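Local coordinates for protein UDP-N-acetylglucosamine 2-epimerase (Listeria monocytogenes, PDB 3OT5) that probably catalyses the reversible C2 epimerisation of UDP-N-acetylglucosamine to UDP-N-acetylmannosamine, at residues Glu108-Glu113 against Leu132-Gln137; Asp190-Phe195 against Thr395-Asp400; Tyr213-Leu218 against His296-Lys301; Gln242-Ala247 against Ile344-Glu349. All blocks are in the same frame, centred on the assembly; numbering follows the deposited sequence.

Contact 1: residues Glu108-Glu113 against Leu132-Gln137; sequences EVIAAE and LATFYQ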
loop_
_atom_site.group_PDB
_atom_site.type_symbol
_atom_site.label_atom_id
_atom_site.label_comp_id
_atom_site.label_asym_id
_atom_site.label_seq_id
_atom_site.Cartn_x
_atom_site.Cartn_y
_atom_site.Cartn_z
ATOM N N GLU A 108 21.506 -5.443 17.916
ATOM C CA GLU A 108 21.423 -6.235 19.143
ATOM C C GLU A 108 20.363 -7.330 19.039
ATOM O O GLU A 108 20.596 -8.460 19.444
ATOM C CB GLU A 108 21.131 -5.319 20.327
ATOM C CG GLU A 108 21.155 -6.005 21.690
ATOM C CD GLU A 108 20.933 -5.037 22.838
ATOM O OE1 GLU A 108 20.739 -3.829 22.576
ATOM O OE2 GLU A 108 20.963 -5.478 24.005
ATOM N N VAL A 109 19.199 -7.002 18.482
ATOM C CA VAL A 109 18.137 -7.997 18.353
ATOM C C VAL A 109 18.575 -9.138 17.443
ATOM O O VAL A 109 18.357 -10.305 17.768
ATOM C CB VAL A 109 16.818 -7.371 17.848
ATOM C CG1 VAL A 109 15.788 -8.455 17.541
ATOM C CG2 VAL A 109 16.282 -6.405 18.883
ATOM N N ILE A 110 19.204 -8.798 16.318
ATOM C CA ILE A 110 19.667 -9.801 15.367
ATOM C C ILE A 110 20.773 -10.677 15.960
ATOM O O ILE A 110 20.729 -11.902 15.846
ATOM C CB ILE A 110 20.148 -9.155 14.071
ATOM C CG1 ILE A 110 18.961 -8.511 13.342
ATOM C CG2 ILE A 110 20.798 -10.182 13.183
ATOM C CD1 ILE A 110 19.338 -7.711 12.142
ATOM N N ALA A 111 21.750 -10.050 16.604
ATOM C CA ALA A 111 22.862 -10.775 17.225
ATOM C C ALA A 111 22.369 -11.850 18.186
ATOM O O ALA A 111 22.903 -12.960 18.205
ATOM C CB ALA A 111 23.802 -9.804 17.965
ATOM N N ALA A 112 21.351 -11.509 18.974
ATOM C CA ALA A 112 20.781 -12.422 19.955
ATOM C C ALA A 112 19.876 -13.495 19.324
ATOM O O ALA A 112 20.086 -14.689 19.540
ATOM C CB ALA A 112 20.006 -11.633 21.004
ATOM N N GLU A 113 18.882 -13.066 18.552
ATOM C CA GLU A 113 17.928 -13.985 17.917
ATOM C C GLU A 113 18.548 -14.897 16.859
ATOM O O GLU A 113 18.073 -16.028 16.651
ATOM C CB GLU A 113 16.766 -13.192 17.296
ATOM C CG GLU A 113 15.903 -12.444 18.323
ATOM C CD GLU A 113 15.111 -13.373 19.245
ATOM O OE1 GLU A 113 14.525 -14.374 18.758
ATOM O OE2 GLU A 113 15.041 -13.076 20.456
ATOM N N LEU A 132 20.911 -2.495 7.296
ATOM C CA LEU A 132 22.310 -2.302 7.566
ATOM C C LEU A 132 22.755 -3.137 8.776
ATOM O O LEU A 132 23.841 -3.736 8.760
ATOM C CB LEU A 132 22.572 -0.824 7.800
ATOM C CG LEU A 132 24.023 -0.414 8.034
ATOM C CD1 LEU A 132 24.913 -0.787 6.849
ATOM C CD2 LEU A 132 24.050 1.065 8.287
ATOM N N ALA A 133 21.936 -3.182 9.826
ATOM C CA ALA A 133 22.308 -3.999 11.003
ATOM C C ALA A 133 22.337 -5.474 10.581
ATOM O O ALA A 133 23.140 -6.241 11.067
ATOM C CB ALA A 133 21.346 -3.780 12.168
ATOM N N THR A 134 21.453 -5.845 9.659
ATOM C CA THR A 134 21.376 -7.202 9.125
ATOM C C THR A 134 22.697 -7.533 8.393
ATOM O O THR A 134 23.280 -8.619 8.572
ATOM C CB THR A 134 20.130 -7.353 8.197
ATOM O OG1 THR A 134 18.939 -7.190 8.980
ATOM C CG2 THR A 134 20.087 -8.699 7.512
ATOM N N PHE A 135 23.191 -6.580 7.608
ATOM C CA PHE A 135 24.449 -6.766 6.901
ATOM C C PHE A 135 25.604 -6.845 7.895
ATOM O O PHE A 135 26.491 -7.705 7.774
ATOM C CB PHE A 135 24.710 -5.636 5.923
ATOM C CG PHE A 135 26.114 -5.627 5.400
ATOM C CD1 PHE A 135 26.535 -6.590 4.512
ATOM C CD2 PHE A 135 27.006 -4.652 5.794
ATOM C CE1 PHE A 135 27.825 -6.594 4.048
ATOM C CE2 PHE A 135 28.307 -4.653 5.329
ATOM C CZ PHE A 135 28.715 -5.618 4.464
ATOM N N TYR A 136 25.614 -5.945 8.867
ATOM C CA TYR A 136 26.679 -5.979 9.864
ATOM C C TYR A 136 26.699 -7.304 10.573
ATOM O O TYR A 136 27.761 -7.816 10.885
ATOM C CB TYR A 136 26.599 -4.819 10.867
ATOM C CG TYR A 136 26.893 -3.461 10.278
ATOM C CD1 TYR A 136 27.799 -3.321 9.222
ATOM C CD2 TYR A 136 26.419 -2.296 10.884
ATOM C CE1 TYR A 136 28.120 -2.084 8.708
ATOM C CE2 TYR A 136 26.758 -1.029 10.376
ATOM C CZ TYR A 136 27.610 -0.941 9.293
ATOM O OH TYR A 136 27.979 0.277 8.780
ATOM N N GLN A 137 25.522 -7.894 10.769
ATOM C CA GLN A 137 25.412 -9.200 11.433
ATOM C C GLN A 137 25.576 -10.363 10.474
ATOM O O GLN A 137 25.415 -11.517 10.859
ATOM C CB GLN A 137 24.063 -9.313 12.139
ATOM C CG GLN A 137 23.958 -8.378 13.281
ATOM C CD GLN A 137 24.953 -8.696 14.336
ATOM O OE1 GLN A 137 25.244 -9.865 14.593
ATOM N NE2 GLN A 137 25.476 -7.664 14.986
#

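Contact 2: residues Asp190-Phe195 against Thr395-Asp400; sequences DPATIF and TDRPED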
loop_
_atom_site.group_PDB
_atom_site.type_symbol
_atom_site.label_atom_id
_atom_site.label_comp_id
_atom_site.label_asym_id
_atom_site.label_seq_id
_atom_site.Cartn_x
_atom_site.Cartn_y
_atom_site.Cartn_z
ATOM N N ASP A 190 21.785 -9.192 -9.555
ATOM C CA ASP A 190 21.748 -10.546 -10.086
ATOM C C ASP A 190 20.297 -10.972 -10.326
ATOM O O ASP A 190 19.535 -11.109 -9.376
ATOM C CB ASP A 190 22.447 -11.488 -9.092
ATOM C CG ASP A 190 22.607 -12.910 -9.615
ATOM O OD1 ASP A 190 23.248 -13.715 -8.903
ATOM O OD2 ASP A 190 22.117 -13.229 -10.720
ATOM N N PRO A 191 19.914 -11.191 -11.602
ATOM C CA PRO A 191 18.540 -11.604 -11.916
ATOM C C PRO A 191 18.033 -12.756 -11.040
ATOM O O PRO A 191 16.871 -12.774 -10.671
ATOM C CB PRO A 191 18.620 -12.068 -13.387
ATOM C CG PRO A 191 19.881 -11.461 -13.944
ATOM C CD PRO A 191 20.805 -11.221 -12.786
ATOM N N ALA A 192 18.898 -13.717 -10.729
ATOM C CA ALA A 192 18.512 -14.855 -9.894
ATOM C C ALA A 192 18.056 -14.445 -8.483
ATOM O O ALA A 192 17.425 -15.233 -7.778
ATOM C CB ALA A 192 19.663 -15.859 -9.802
ATOM N N THR A 193 18.358 -13.219 -8.070
ATOM C CA THR A 193 17.967 -12.765 -6.737
ATOM C C THR A 193 16.696 -11.885 -6.702
ATOM O O THR A 193 16.234 -11.504 -5.618
ATOM C CB THR A 193 19.119 -11.989 -6.080
ATOM O OG1 THR A 193 19.348 -10.770 -6.793
ATOM C CG2 THR A 193 20.402 -12.841 -6.059
ATOM N N ILE A 194 16.127 -11.573 -7.864
ATOM C CA ILE A 194 14.933 -10.719 -7.915
ATOM C C ILE A 194 13.683 -11.503 -8.277
ATOM O O ILE A 194 13.677 -12.290 -9.237
ATOM C CB ILE A 194 15.081 -9.600 -8.961
ATOM C CG1 ILE A 194 16.369 -8.801 -8.749
ATOM C CG2 ILE A 194 13.883 -8.665 -8.901
ATOM C CD1 ILE A 194 16.695 -7.918 -9.935
ATOM N N PHE A 195 12.606 -11.262 -7.535
ATOM C CA PHE A 195 11.347 -11.940 -7.802
ATOM C C PHE A 195 10.191 -10.950 -7.856
ATOM O O PHE A 195 9.938 -10.260 -6.882
ATOM C CB PHE A 195 11.057 -12.981 -6.714
ATOM C CG PHE A 195 12.074 -14.073 -6.630
ATOM C CD1 PHE A 195 11.891 -15.265 -7.324
ATOM C CD2 PHE A 195 13.221 -13.917 -5.867
ATOM C CE1 PHE A 195 12.827 -16.274 -7.253
ATOM C CE2 PHE A 195 14.171 -14.936 -5.791
ATOM C CZ PHE A 195 13.969 -16.111 -6.479
ATOM N N THR A 395 14.377 -25.690 -3.198
ATOM C CA THR A 395 13.197 -26.270 -3.821
ATOM C C THR A 395 12.811 -25.360 -4.984
ATOM O O THR A 395 13.333 -24.258 -5.111
ATOM C CB THR A 395 12.031 -26.443 -2.816
ATOM O OG1 THR A 395 11.701 -25.182 -2.219
ATOM C CG2 THR A 395 12.421 -27.436 -1.720
ATOM N N ASP A 396 11.905 -25.830 -5.832
ATOM C CA ASP A 396 11.483 -25.081 -7.021
ATOM C C ASP A 396 11.442 -23.559 -6.880
ATOM O O ASP A 396 10.773 -23.014 -5.993
ATOM C CB ASP A 396 10.117 -25.578 -7.518
ATOM C CG ASP A 396 10.170 -26.996 -8.053
ATOM O OD1 ASP A 396 11.248 -27.625 -7.986
ATOM O OD2 ASP A 396 9.134 -27.481 -8.547
ATOM N N ARG A 397 12.173 -22.890 -7.773
ATOM C CA ARG A 397 12.217 -21.429 -7.827
ATOM C C ARG A 397 10.859 -20.912 -8.281
ATOM O O ARG A 397 10.392 -21.278 -9.353
ATOM C CB ARG A 397 13.270 -20.975 -8.836
ATOM C CG ARG A 397 13.287 -19.480 -9.058
ATOM C CD ARG A 397 14.166 -19.077 -10.229
ATOM N NE ARG A 397 14.112 -17.629 -10.420
ATOM C CZ ARG A 397 14.895 -16.750 -9.794
ATOM N NH1 ARG A 397 15.818 -17.161 -8.927
ATOM N NH2 ARG A 397 14.749 -15.450 -10.035
ATOM N N PRO A 398 10.223 -20.045 -7.486
ATOM C CA PRO A 398 8.925 -19.550 -7.910
ATOM C C PRO A 398 9.071 -18.640 -9.121
ATOM O O PRO A 398 10.045 -17.907 -9.227
ATOM C CB PRO A 398 8.450 -18.762 -6.700
ATOM C CG PRO A 398 9.701 -18.239 -6.095
ATOM C CD PRO A 398 10.736 -19.299 -6.321
ATOM N N GLU A 399 8.118 -18.696 -10.038
ATOM C CA GLU A 399 8.193 -17.859 -11.216
ATOM C C GLU A 399 7.510 -16.531 -10.886
ATOM O O GLU A 399 6.678 -16.462 -9.981
ATOM C CB GLU A 399 7.553 -18.565 -12.408
ATOM C CG GLU A 399 7.996 -18.028 -13.761
ATOM C CD GLU A 399 7.554 -18.921 -14.904
ATOM O OE1 GLU A 399 6.429 -19.467 -14.840
ATOM O OE2 GLU A 399 8.326 -19.069 -15.879
ATOM N N ASP A 400 7.894 -15.481 -11.601
ATOM C CA ASP A 400 7.340 -14.139 -11.397
ATOM C C ASP A 400 5.829 -14.031 -11.550
ATOM O O ASP A 400 5.194 -14.821 -12.255
ATOM C CB ASP A 400 7.987 -13.152 -12.378
ATOM C CG ASP A 400 9.430 -12.858 -12.046
ATOM O OD1 ASP A 400 9.813 -13.042 -10.876
ATOM O OD2 ASP A 400 10.166 -12.401 -12.944
#

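Contact 3: residues Tyr213-Leu218 against His296-Lys301; sequences YHHPIL and HNFLRK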
loop_
_atom_site.group_PDB
_atom_site.type_symbol
_atom_site.label_atom_id
_atom_site.label_comp_id
_atom_site.label_asym_id
_atom_site.label_seq_id
_atom_site.Cartn_x
_atom_site.Cartn_y
_atom_site.Cartn_z
ATOM N N TYR A 213 -19.016 -6.280 6.992
ATOM C CA TYR A 213 -18.645 -5.010 7.611
ATOM C C TYR A 213 -19.867 -4.189 8.021
ATOM O O TYR A 213 -20.901 -4.212 7.366
ATOM C CB TYR A 213 -17.722 -4.220 6.684
ATOM C CG TYR A 213 -17.285 -2.876 7.211
ATOM C CD1 TYR A 213 -16.307 -2.777 8.195
ATOM C CD2 TYR A 213 -17.811 -1.696 6.685
ATOM C CE1 TYR A 213 -15.886 -1.532 8.669
ATOM C CE2 TYR A 213 -17.390 -0.446 7.141
ATOM C CZ TYR A 213 -16.433 -0.368 8.133
ATOM O OH TYR A 213 -16.018 0.867 8.588
ATOM N N HIS A 214 -19.679 -3.429 9.092
ATOM C CA HIS A 214 -20.707 -2.626 9.746
ATOM C C HIS A 214 -20.545 -1.101 9.685
ATOM O O HIS A 214 -19.617 -0.561 10.274
ATOM C CB HIS A 214 -20.645 -3.021 11.228
ATOM C CG HIS A 214 -19.248 -2.959 11.791
ATOM N ND1 HIS A 214 -18.338 -3.986 11.636
ATOM C CD2 HIS A 214 -18.592 -1.975 12.456
ATOM C CE1 HIS A 214 -17.189 -3.645 12.194
ATOM N NE2 HIS A 214 -17.316 -2.430 12.699
ATOM N N HIS A 215 -21.437 -0.408 8.984
ATOM C CA HIS A 215 -21.397 1.063 8.955
ATOM C C HIS A 215 -22.720 1.615 8.418
ATOM O O HIS A 215 -23.119 1.268 7.308
ATOM C CB HIS A 215 -20.240 1.618 8.123
ATOM C CG HIS A 215 -19.975 3.076 8.374
ATOM N ND1 HIS A 215 -20.831 4.074 7.959
ATOM C CD2 HIS A 215 -18.946 3.700 8.995
ATOM C CE1 HIS A 215 -20.346 5.248 8.323
ATOM N NE2 HIS A 215 -19.199 5.049 8.947
ATOM N N PRO A 216 -23.387 2.501 9.193
ATOM C CA PRO A 216 -24.691 3.096 8.839
ATOM C C PRO A 216 -24.850 3.482 7.369
ATOM O O PRO A 216 -25.814 3.068 6.720
ATOM C CB PRO A 216 -24.759 4.365 9.715
ATOM C CG PRO A 216 -23.398 4.512 10.339
ATOM C CD PRO A 216 -22.830 3.138 10.398
ATOM N N ILE A 217 -23.893 4.251 6.856
ATOM C CA ILE A 217 -23.914 4.713 5.468
ATOM C C ILE A 217 -23.959 3.552 4.490
ATOM O O ILE A 217 -24.670 3.590 3.485
ATOM C CB ILE A 217 -22.670 5.555 5.152
ATOM C CG1 ILE A 217 -22.618 6.793 6.057
ATOM C CG2 ILE A 217 -22.677 5.962 3.700
ATOM C CD1 ILE A 217 -21.339 7.578 5.915
ATOM N N LEU A 218 -23.167 2.532 4.777
ATOM C CA LEU A 218 -23.125 1.357 3.935
ATOM C C LEU A 218 -24.418 0.567 4.088
ATOM O O LEU A 218 -24.898 -0.021 3.124
ATOM C CB LEU A 218 -21.901 0.514 4.277
ATOM C CG LEU A 218 -20.580 1.224 3.958
ATOM C CD1 LEU A 218 -19.383 0.392 4.394
ATOM C CD2 LEU A 218 -20.503 1.536 2.474
ATOM N N HIS A 296 -10.661 0.139 3.523
ATOM C CA HIS A 296 -10.719 -1.034 2.651
ATOM C C HIS A 296 -12.151 -1.564 2.577
ATOM O O HIS A 296 -12.619 -1.980 1.512
ATOM C CB HIS A 296 -9.779 -2.172 3.086
ATOM C CG HIS A 296 -8.321 -1.836 2.985
ATOM N ND1 HIS A 296 -7.373 -2.374 3.830
ATOM C CD2 HIS A 296 -7.659 -0.971 2.180
ATOM C CE1 HIS A 296 -6.183 -1.892 3.515
ATOM N NE2 HIS A 296 -6.330 -1.033 2.521
ATOM N N ASN A 297 -12.836 -1.550 3.715
ATOM C CA ASN A 297 -14.217 -2.021 3.789
ATOM C C ASN A 297 -15.202 -1.129 3.021
ATOM O O ASN A 297 -16.167 -1.630 2.436
ATOM C CB ASN A 297 -14.595 -2.250 5.245
ATOM C CG ASN A 297 -13.850 -3.452 5.843
ATOM O OD1 ASN A 297 -14.249 -4.607 5.645
ATOM N ND2 ASN A 297 -12.795 -3.178 6.598
ATOM N N PHE A 298 -14.950 0.179 2.998
ATOM C CA PHE A 298 -15.787 1.096 2.216
ATOM C C PHE A 298 -15.494 0.880 0.762
ATOM O O PHE A 298 -16.384 0.823 -0.081
ATOM C CB PHE A 298 -15.525 2.562 2.571
ATOM C CG PHE A 298 -16.390 3.076 3.672
ATOM C CD1 PHE A 298 -17.471 3.896 3.372
ATOM C CD2 PHE A 298 -16.162 2.717 4.986
ATOM C CE1 PHE A 298 -18.290 4.378 4.359
ATOM C CE2 PHE A 298 -16.979 3.191 5.996
ATOM C CZ PHE A 298 -18.052 4.025 5.681
ATOM N N LEU A 299 -14.212 0.738 0.488
ATOM C CA LEU A 299 -13.716 0.532 -0.845
ATOM C C LEU A 299 -14.423 -0.673 -1.448
ATOM O O LEU A 299 -14.910 -0.615 -2.581
ATOM C CB LEU A 299 -12.200 0.316 -0.765
ATOM C CG LEU A 299 -11.333 0.564 -1.980
ATOM C CD1 LEU A 299 -11.516 2.017 -2.441
ATOM C CD2 LEU A 299 -9.889 0.278 -1.641
ATOM N N ARG A 300 -14.542 -1.751 -0.677
ATOM C CA ARG A 300 -15.187 -2.968 -1.185
ATOM C C ARG A 300 -16.588 -2.760 -1.745
ATOM O O ARG A 300 -16.948 -3.380 -2.753
ATOM C CB ARG A 300 -15.234 -4.071 -0.121
ATOM C CG ARG A 300 -15.963 -5.323 -0.616
ATOM C CD ARG A 300 -15.821 -6.494 0.304
ATOM N NE ARG A 300 -16.537 -7.657 -0.210
ATOM C CZ ARG A 300 -16.052 -8.517 -1.105
ATOM N NH1 ARG A 300 -16.798 -9.544 -1.498
ATOM N NH2 ARG A 300 -14.829 -8.364 -1.614
ATOM N N LYS A 301 -17.382 -1.907 -1.096
ATOM C CA LYS A 301 -18.756 -1.651 -1.543
ATOM C C LYS A 301 -18.854 -0.453 -2.493
ATOM O O LYS A 301 -19.939 -0.094 -2.944
ATOM C CB LYS A 301 -19.667 -1.452 -0.323
ATOM C CG LYS A 301 -21.162 -1.283 -0.640
ATOM C CD LYS A 301 -21.722 -2.457 -1.459
ATOM C CE LYS A 301 -23.217 -2.294 -1.744
ATOM N NZ LYS A 301 -23.739 -3.393 -2.597
#

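Contact 4: residues Gln242-Ala247 against Ile344-Glu349; sequences QGMFEA and IGTNKE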
loop_
_atom_site.group_PDB
_atom_site.type_symbol
_atom_site.label_atom_id
_atom_site.label_comp_id
_atom_site.label_asym_id
_atom_site.label_seq_id
_atom_site.Cartn_x
_atom_site.Cartn_y
_atom_site.Cartn_z
ATOM N N GLN A 242 -11.374 23.144 -4.678
ATOM C CA GLN A 242 -12.703 23.698 -4.910
ATOM C C GLN A 242 -13.347 23.132 -6.173
ATOM O O GLN A 242 -14.489 22.687 -6.138
ATOM C CB GLN A 242 -12.656 25.225 -4.971
ATOM C CG GLN A 242 -14.001 25.867 -5.273
ATOM C CD GLN A 242 -13.969 27.367 -5.133
ATOM O OE1 GLN A 242 -13.127 27.911 -4.422
ATOM N NE2 GLN A 242 -14.903 28.048 -5.792
ATOM N N GLY A 243 -12.615 23.141 -7.282
ATOM C CA GLY A 243 -13.139 22.611 -8.535
ATOM C C GLY A 243 -13.511 21.144 -8.395
ATOM O O GLY A 243 -14.525 20.692 -8.936
ATOM N N MET A 244 -12.694 20.397 -7.656
ATOM C CA MET A 244 -12.949 18.973 -7.464
ATOM C C MET A 244 -14.220 18.696 -6.639
ATOM O O MET A 244 -14.996 17.818 -7.011
ATOM C CB MET A 244 -11.717 18.267 -6.876
ATOM C CG MET A 244 -10.497 18.385 -7.790
ATOM S SD MET A 244 -9.071 17.407 -7.328
ATOM C CE MET A 244 -8.794 17.932 -5.638
ATOM N N PHE A 245 -14.444 19.437 -5.548
ATOM C CA PHE A 245 -15.665 19.226 -4.752
ATOM C C PHE A 245 -16.890 19.602 -5.578
ATOM O O PHE A 245 -17.902 18.890 -5.574
ATOM C CB PHE A 245 -15.694 20.016 -3.437
ATOM C CG PHE A 245 -14.604 19.654 -2.464
ATOM C CD1 PHE A 245 -14.310 18.334 -2.181
ATOM C CD2 PHE A 245 -13.971 20.643 -1.724
ATOM C CE1 PHE A 245 -13.312 18.000 -1.248
ATOM C CE2 PHE A 245 -12.993 20.324 -0.786
ATOM C CZ PHE A 245 -12.664 18.996 -0.550
ATOM N N GLU A 246 -16.799 20.724 -6.284
ATOM C CA GLU A 246 -17.897 21.171 -7.131
ATOM C C GLU A 246 -18.211 20.096 -8.162
ATOM O O GLU A 246 -19.366 19.879 -8.491
ATOM C CB GLU A 246 -17.565 22.503 -7.808
ATOM C CG GLU A 246 -17.489 23.683 -6.842
ATOM C CD GLU A 246 -17.111 24.998 -7.514
ATOM O OE1 GLU A 246 -17.429 26.072 -6.955
ATOM O OE2 GLU A 246 -16.513 24.967 -8.606
ATOM N N ALA A 247 -17.178 19.407 -8.641
ATOM C CA ALA A 247 -17.356 18.348 -9.629
ATOM C C ALA A 247 -18.193 17.193 -9.082
ATOM O O ALA A 247 -19.169 16.792 -9.708
ATOM C CB ALA A 247 -16.005 17.827 -10.099
ATOM N N ILE A 344 -6.951 11.243 -14.646
ATOM C CA ILE A 344 -7.842 12.280 -15.162
ATOM C C ILE A 344 -7.530 13.691 -14.683
ATOM O O ILE A 344 -8.232 14.629 -15.036
ATOM C CB ILE A 344 -9.297 11.967 -14.806
ATOM C CG1 ILE A 344 -9.530 12.102 -13.301
ATOM C CG2 ILE A 344 -9.654 10.573 -15.285
ATOM C CD1 ILE A 344 -10.974 11.965 -12.922
ATOM N N GLY A 345 -6.493 13.864 -13.878
ATOM C CA GLY A 345 -6.166 15.211 -13.424
ATOM C C GLY A 345 -7.142 15.750 -12.402
ATOM O O GLY A 345 -7.796 14.987 -11.688
ATOM N N THR A 346 -7.247 17.068 -12.335
ATOM C CA THR A 346 -8.099 17.702 -11.343
ATOM C C THR A 346 -9.103 18.708 -11.926
ATOM O O THR A 346 -9.780 19.412 -11.180
ATOM C CB THR A 346 -7.220 18.415 -10.301
ATOM O OG1 THR A 346 -6.489 19.473 -10.935
ATOM C CG2 THR A 346 -6.229 17.423 -9.666
ATOM N N ASN A 347 -9.200 18.775 -13.248
ATOM C CA ASN A 347 -10.138 19.689 -13.882
ATOM C C ASN A 347 -11.583 19.202 -13.657
ATOM O O ASN A 347 -11.935 18.071 -14.002
ATOM C CB ASN A 347 -9.831 19.817 -15.376
ATOM C CG ASN A 347 -10.603 20.940 -16.043
ATOM O OD1 ASN A 347 -10.588 21.073 -17.266
ATOM N ND2 ASN A 347 -11.269 21.767 -15.240
ATOM N N LYS A 348 -12.396 20.062 -13.054
ATOM C CA LYS A 348 -13.812 19.783 -12.754
ATOM C C LYS A 348 -14.589 19.118 -13.909
ATOM O O LYS A 348 -15.333 18.161 -13.707
ATOM C CB LYS A 348 -14.493 21.101 -12.375
ATOM C CG LYS A 348 -15.954 21.012 -11.990
ATOM C CD LYS A 348 -16.496 22.415 -11.710
ATOM C CE LYS A 348 -17.960 22.402 -11.313
ATOM N NZ LYS A 348 -18.453 23.777 -10.969
ATOM N N GLU A 349 -14.417 19.626 -15.118
ATOM C CA GLU A 349 -15.128 19.066 -16.264
ATOM C C GLU A 349 -14.684 17.637 -16.557
ATOM O O GLU A 349 -15.489 16.802 -16.968
ATOM C CB GLU A 349 -14.958 19.943 -17.515
ATOM C CG GLU A 349 -15.644 21.314 -17.433
ATOM C CD GLU A 349 -15.064 22.232 -16.365
ATOM O OE1 GLU A 349 -13.861 22.086 -16.036
ATOM O OE2 GLU A 349 -15.808 23.115 -15.872
#

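Contact 1: residues Glu108-Glu113 against Leu132-Gln137
I110 and A111, near the end of helix 95-113, face the last turn of helix 125-136 and Q137, the first residue beyond it. I110 CA lies 7.0 Å from T134 CA, and A111 CA comes within 6.5 Å of Q137 CA; A111, with only a methyl, suits this approach. No hydrogen bond links the two segments, and the packing centres on the branched I110. With chi1 at -67°, I110 CG1 lies beside the backbone N and CG2 points away from it, resting on Q137 CB at 3.5 Å. The other branch crosses T134 at about a right angle, with I110 CD1 3.2 Å from T134 OG1. That hydroxyl has its polar partner in A130 O, one turn back, while the I110 methyl abuts it. Q137 bends at chi2 (-64°), which brings OE1 within 3.7 Å of A111 CA, while its NE2 bonds to N107 OD1; a glutamine here offers aliphatic carbons to I110 and an amide to the facing helix. The two helices flank strand 117-121 in the chain, as successive crossovers of a Rossmann-like sheet. I110 also reaches M31 on strand 28-34, and T134 and I110 both touch K139, just before strand 140-144.

Contact 2: residues Asp190-Phe195 against Thr395-Asp400
R397 and F195 join the C-terminal tail to strand 194-196, the edge strand of the first of two Rossmann-like sheets. The tail follows helix 380-392, and P398 packs on that helix; a C-terminal helix returning to the first domain is a feature of the GT-B fold, to which this epimerase family belongs. The clear hydrogen bond across the segments runs from R397 NH1 to A192 O at 2.8 Å, nearly straight (N-H...O 175°) and in the guanidinium plane, though tilted from the plane of the carbonyl. Arginine suits the place because its chain, extended from CG to NE, spans the gap and ends in a flat cation that can bond along its rim while offering a face. That face meets F195, whose CE1 is 3.3 Å above the guanidinium, over its centre; the ring and guanidinium planes differ by 28°. Apolar packing continues with P398, whose rigid ring sets its CD 3.8 Å from F195 CE1, while P398 O lies at the edge of the phenyl ring, 3.7 Å from F195 CD1. A second charged residue, D400, is held from outside the segments: OD1 accepts from V196 N and OD2 makes a salt bridge to K181. D400 OD1 lies 3.6 Å from F195 CA. Local bonds shape the turn that presents A192 O. In an Asx turn, D190 OD2 accepts from A192 N, met from above the carboxylate plane. D190 O takes two donors, T193 N at 2.7 Å and T193 OG1 at 2.6 Å, the hydroxyl lying on a lone pair in the carbonyl plane.

Contact 3: residues Tyr213-Leu218 against His296-Lys301
N297 ND2 is held by two carbonyls, I293 O one turn back in its own helix and T208 O, while N297 OD1 accepts from Q210 N. These bonds fix the rotation of the amide, which stacks on the ring of Y213 with the planes only 11° apart. N297 CB makes a CH-pi contact over the centre of that ring, 3.4 Å from the Y213 centroid. Y213 itself is anchored at its far end, where OH bonds to D294 OD1. A tyrosine thus serves both as a flat cover and as a polar tether, and Y213 OH also lies at the edge of the F298 ring, 3.6 Å from F298 CE2.

F298 is the hub of the apolar part. Its edge points into the face of H215 in a T-shaped pair, with F298 CZ 3.4 Å from H215 CG and the planes at 76°. The same imidazole caps helix 216-219: H215 ND1 accepts from I217 N at 3.3 Å, the donor lying close to the ring plane. One face of F298 is taken by L218, whose CD1 stands 3.8 Å from the F298 centroid, almost on the ring normal; a branched leucine can spread both methyls over the phenyl. Beneath this cluster lies the second domain's sheet. F298 continues onto V261 of strand 258-263, L218 onto L226 of strand 225-229, and I217 onto H285 and I287 of strand 284-287, so helices 216-219 and 292-301 share one floor.

Contact 4: residues Gln242-Ala247 against Ile344-Glu349
A247 and K348 bring their backbones within 4.9 Å, CA to CA, where helix 348-360 starts against the middle of helix 240-254. The small A247 suits so close an approach, its CB packing 3.7 Å from K348 CG; G243 O lies 3.4 Å from K348 CG, under the lysine chain. K348 leaves with CG opposite its backbone N (chi1 -178°) and stays fully extended, so its aliphatic length lies across the helix before its charge reaches E246. There K348 NZ and E246 OE2 form a rather long salt bridge of 3.3 Å, the amine standing above the carboxylate plane and not within it. E246 OE1, the other oxygen, receives a weak bond from Q242 NE2. A lysine therefore serves twice, covering backbone with methylenes and ending on an acid near the surface. On the buried side, M244 bends at chi3 and sets SD 3.6 Å from T346 CB, while M244 CG lies 3.6 Å from T346 O; the pliable thioether fits round the branched threonine. M244 and A247 continue the packing onto L351, and A247 onto I352 as well. The contact thus ties helix 240-254 to the loop that carries the chain from edge strand 341-343 into helix 348-360, with N236 of helix 234-237 touching M244 and T346.

Contacts 1 and 2 belong to the seven-stranded domain, their centres about 25 Å apart; contacts 3 and 4 belong to the six-stranded domain, also with about 25 Å between centres. Within each pair the nearest atoms remain about 14 Å distant, so none touches another. Contacts 1 and 4 are the most widely separated, about 50 Å between centres and on opposite sides of the chain's centre. Along the chain, contacts 3 and 4 interlock, their segments alternating, and both lie between the two segments of contact 2, whose second segment is the tail after helix 380-392. As in other GT-B enzymes, the substrate probably binds between the domains; contacts 1, 3 and 4 each lie within a single domain.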